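Local coordinates for putative MCP-type signal transduction protein (Campylobacter jejuni subsp. jejuni serotype O:2, PDB 4WY9), which probably serves as a transmembrane chemotaxis receptor, whose periplasmic tandem-PAS sensory domain is thought to recognise its ligand indirectly, at residues Ile41-Phe49 / Asn61-Phe70. Sequence-based numbering, arbitrary orientation.
Sequences ISGTLTEMF and NITNIITNTF
Ile41 drives its CD1 methyl into the hole formed by Ile65, Ile66, Thr69 and Phe70. With CG1 anti to the backbone N (chi1 178°), the branch extends across the gap until CD1 lies 3.6 Å from CE2 of Phe70, meeting that ring at its edge, and 3.7 Å from CA of Ile66. One face of the ring is covered by the preceding residue, Thr69, whose CG2 sits over its centre. Thr69 can border so apolar a hole because its OG1 donates to Ile65 O at 2.6 Å; that carbonyl also accepts from Thr69 N on the opposite face of its plane. Ile65 returns the knob, lying among Ile41, Thr44, Leu45 and Met48. Its CD1 is 3.6 Å from both Thr44 CG2 and Met48 CE; the compact methyl of Thr44 and the terminal methyl of the flexible Met48 both touch this one branch. Met48, extended through chi2 and bent at chi3 (-74°), slides past Ile65 and brings SD within 3.5 Å of Ile62 CG1. Beyond it, Ile62 CD1 approaches CZ of Phe49 obliquely at 3.9 Å. Isoleucines, a leucine, a methionine and two phenylalanines fill most of the interface, and no hydrogen bond joins segments 41-49 and 61-70, whose axes run nearly antiparallel (168°) and come within 10.5 Å. Leu45 and Ile62 both also rest on Leu81 of strand 78-83, while Phe49 reaches Val180 of strand 179-188, joining the helix pair to the sheet. This reciprocal knobs-into-holes packing of the long N-terminal helix 8-51 against helix 59-70, both lying on an antiparallel sheet, is characteristic of the PAS-like PDC (Cache) sensor fold of chemoreceptors.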
loop_
_atom_site.group_PDB
_atom_site.type_symbol
_atom_site.label_atom_id
_atom_site.label_comp_id
_atom_site.label_asym_id
_atom_site.label_seq_id
_atom_site.Cartn_x
_atom_site.Cartn_y
_atom_site.Cartn_z
ATOM N N ILE A 41 12.208 -1.154 12.536
ATOM C CA ILE A 41 12.471 0.211 12.988
ATOM C C ILE A 41 11.549 0.563 14.159
ATOM O O ILE A 41 11.965 1.210 15.114
ATOM C CB ILE A 41 12.394 1.250 11.862
ATOM C CG1 ILE A 41 12.630 2.649 12.403
ATOM C CG2 ILE A 41 11.120 1.186 11.158
ATOM C CD1 ILE A 41 13.168 3.601 11.388
ATOM N N SER A 42 10.288 0.116 14.127
ATOM C CA SER A 42 9.395 0.388 15.237
ATOM C C SER A 42 9.943 -0.266 16.521
ATOM O O SER A 42 9.870 0.307 17.600
ATOM C CB SER A 42 7.955 -0.050 14.962
ATOM O OG SER A 42 7.842 -1.455 14.883
ATOM N N GLY A 43 10.499 -1.467 16.403
ATOM C CA GLY A 43 11.065 -2.119 17.561
ATOM C C GLY A 43 12.224 -1.334 18.140
ATOM O O GLY A 43 12.323 -1.112 19.366
ATOM N N THR A 44 13.113 -0.899 17.273
ATOM C CA THR A 44 14.292 -0.158 17.701
ATOM C C THR A 44 13.899 1.189 18.300
ATOM O O THR A 44 14.456 1.600 19.344
ATOM C CB THR A 44 15.276 0.020 16.519
ATOM O OG1 THR A 44 15.688 -1.287 16.059
ATOM C CG2 THR A 44 16.471 0.808 16.919
ATOM N N LEU A 45 12.952 1.882 17.693
ATOM C CA LEU A 45 12.528 3.175 18.229
ATOM C C LEU A 45 11.773 3.040 19.550
ATOM O O LEU A 45 11.998 3.807 20.459
ATOM C CB LEU A 45 11.687 3.917 17.181
ATOM C CG LEU A 45 12.436 4.445 15.968
ATOM C CD1 LEU A 45 11.517 5.037 14.931
ATOM C CD2 LEU A 45 13.515 5.455 16.386
ATOM N N THR A 46 10.911 2.036 19.681
ATOM C CA THR A 46 10.224 1.846 20.953
ATOM C C THR A 46 11.238 1.499 22.050
ATOM O O THR A 46 11.131 1.984 23.175
ATOM C CB THR A 46 9.109 0.828 20.840
ATOM O OG1 THR A 46 8.030 1.450 20.148
ATOM C CG2 THR A 46 8.622 0.329 22.186
ATOM N N GLU A 47 12.236 0.674 21.759
ATOM C CA GLU A 47 13.258 0.384 22.754
ATOM C C GLU A 47 13.945 1.689 23.171
ATOM O O GLU A 47 14.189 1.921 24.344
ATOM C CB GLU A 47 14.268 -0.613 22.215
ATOM C CG GLU A 47 15.387 -0.977 23.197
ATOM C CD GLU A 47 14.871 -1.457 24.571
ATOM O OE1 GLU A 47 13.807 -2.131 24.665
ATOM O OE2 GLU A 47 15.563 -1.160 25.604
ATOM N N MET A 48 14.225 2.572 22.212
ATOM C CA MET A 48 14.834 3.861 22.518
ATOM C C MET A 48 13.930 4.696 23.401
ATOM O O MET A 48 14.371 5.275 24.400
ATOM C CB MET A 48 15.187 4.612 21.246
ATOM C CG MET A 48 15.617 6.056 21.508
ATOM S SD MET A 48 15.805 6.999 19.990
ATOM C CE MET A 48 17.314 6.317 19.388
ATOM N N PHE A 49 12.663 4.844 23.019
ATOM C CA PHE A 49 11.770 5.765 23.727
ATOM C C PHE A 49 11.355 5.196 25.071
ATOM O O PHE A 49 10.963 5.926 25.978
ATOM C CB PHE A 49 10.552 6.138 22.860
ATOM C CG PHE A 49 10.811 7.224 21.862
ATOM C CD1 PHE A 49 11.541 6.994 20.701
ATOM C CD2 PHE A 49 10.357 8.522 22.083
ATOM C CE1 PHE A 49 11.803 8.013 19.793
ATOM C CE2 PHE A 49 10.618 9.534 21.169
ATOM C CZ PHE A 49 11.323 9.277 20.022
ATOM N N ASN A 61 20.620 10.148 16.681
ATOM C CA ASN A 61 20.428 8.711 16.874
ATOM C C ASN A 61 19.176 8.254 16.160
ATOM O O ASN A 61 19.156 7.219 15.508
ATOM C CB ASN A 61 20.369 8.353 18.330
ATOM C CG ASN A 61 21.741 8.283 19.000
ATOM O OD1 ASN A 61 22.772 8.422 18.325
ATOM N ND2 ASN A 61 21.759 8.086 20.290
ATOM N N ILE A 62 18.107 9.038 16.270
ATOM C CA ILE A 62 16.859 8.716 15.582
ATOM C C ILE A 62 17.055 8.761 14.066
ATOM O O ILE A 62 16.601 7.887 13.342
ATOM C CB ILE A 62 15.736 9.662 16.030
ATOM C CG1 ILE A 62 15.405 9.434 17.497
ATOM C CG2 ILE A 62 14.504 9.497 15.166
ATOM C CD1 ILE A 62 14.457 10.436 18.107
ATOM N N THR A 63 17.690 9.829 13.572
ATOM C CA THR A 63 17.928 9.969 12.157
ATOM C C THR A 63 18.671 8.783 11.584
ATOM O O THR A 63 18.341 8.285 10.517
ATOM C CB THR A 63 18.732 11.251 11.833
ATOM O OG1 THR A 63 17.986 12.389 12.277
ATOM C CG2 THR A 63 19.010 11.346 10.367
ATOM N N ASN A 64 19.699 8.330 12.285
ATOM C CA ASN A 64 20.536 7.254 11.785
ATOM C C ASN A 64 19.775 5.968 11.735
ATOM O O ASN A 64 19.968 5.181 10.808
ATOM C CB ASN A 64 21.770 7.110 12.659
ATOM C CG ASN A 64 22.686 8.276 12.548
ATOM O OD1 ASN A 64 22.616 9.071 11.597
ATOM N ND2 ASN A 64 23.550 8.408 13.510
ATOM N N ILE A 65 18.880 5.734 12.700
ATOM C CA ILE A 65 18.036 4.526 12.661
ATOM C C ILE A 65 17.139 4.532 11.426
ATOM O O ILE A 65 16.989 3.507 10.742
ATOM C CB ILE A 65 17.195 4.414 13.952
ATOM C CG1 ILE A 65 18.113 4.094 15.128
ATOM C CG2 ILE A 65 16.073 3.425 13.805
ATOM C CD1 ILE A 65 17.441 4.291 16.461
ATOM N N ILE A 66 16.558 5.684 11.104
ATOM C CA ILE A 66 15.725 5.775 9.915
ATOM C C ILE A 66 16.518 5.588 8.641
ATOM O O ILE A 66 16.157 4.754 7.775
ATOM C CB ILE A 66 14.986 7.144 9.846
ATOM C CG1 ILE A 66 14.077 7.330 11.051
ATOM C CG2 ILE A 66 14.186 7.270 8.567
ATOM C CD1 ILE A 66 13.538 8.757 11.185
ATOM N N THR A 67 17.610 6.315 8.489
ATOM C CA THR A 67 18.320 6.285 7.229
ATOM C C THR A 67 19.034 4.952 7.010
ATOM O O THR A 67 19.112 4.485 5.881
ATOM C CB THR A 67 19.310 7.460 7.061
ATOM O OG1 THR A 67 20.282 7.421 8.103
ATOM C CG2 THR A 67 18.613 8.781 7.162
ATOM N N ASN A 68 19.516 4.318 8.077
ATOM C CA ASN A 68 20.124 3.018 7.976
ATOM C C ASN A 68 19.095 1.950 7.567
ATOM O O ASN A 68 19.436 1.003 6.857
ATOM C CB ASN A 68 20.834 2.633 9.281
ATOM C CG ASN A 68 22.135 3.405 9.506
ATOM O OD1 ASN A 68 22.762 3.896 8.570
ATOM N ND2 ASN A 68 22.553 3.514 10.781
ATOM N N THR A 69 17.884 2.052 8.053
ATOM C CA THR A 69 16.839 1.082 7.811
ATOM C C THR A 69 16.340 1.172 6.411
ATOM O O THR A 69 16.044 0.162 5.782
ATOM C CB THR A 69 15.641 1.271 8.780
ATOM O OG1 THR A 69 16.035 1.147 10.156
ATOM C CG2 THR A 69 14.503 0.280 8.481
ATOM N N PHE A 70 16.210 2.408 5.905
ATOM C CA PHE A 70 15.616 2.636 4.605
ATOM C C PHE A 70 16.588 2.990 3.483
ATOM O O PHE A 70 16.171 3.428 2.423
ATOM C CB PHE A 70 14.552 3.692 4.748
ATOM C CG PHE A 70 13.487 3.303 5.690
ATOM C CD1 PHE A 70 12.509 2.396 5.306
ATOM C CD2 PHE A 70 13.484 3.779 6.976
ATOM C CE1 PHE A 70 11.530 1.999 6.209
ATOM C CE2 PHE A 70 12.513 3.404 7.886
ATOM C CZ PHE A 70 11.513 2.528 7.506
#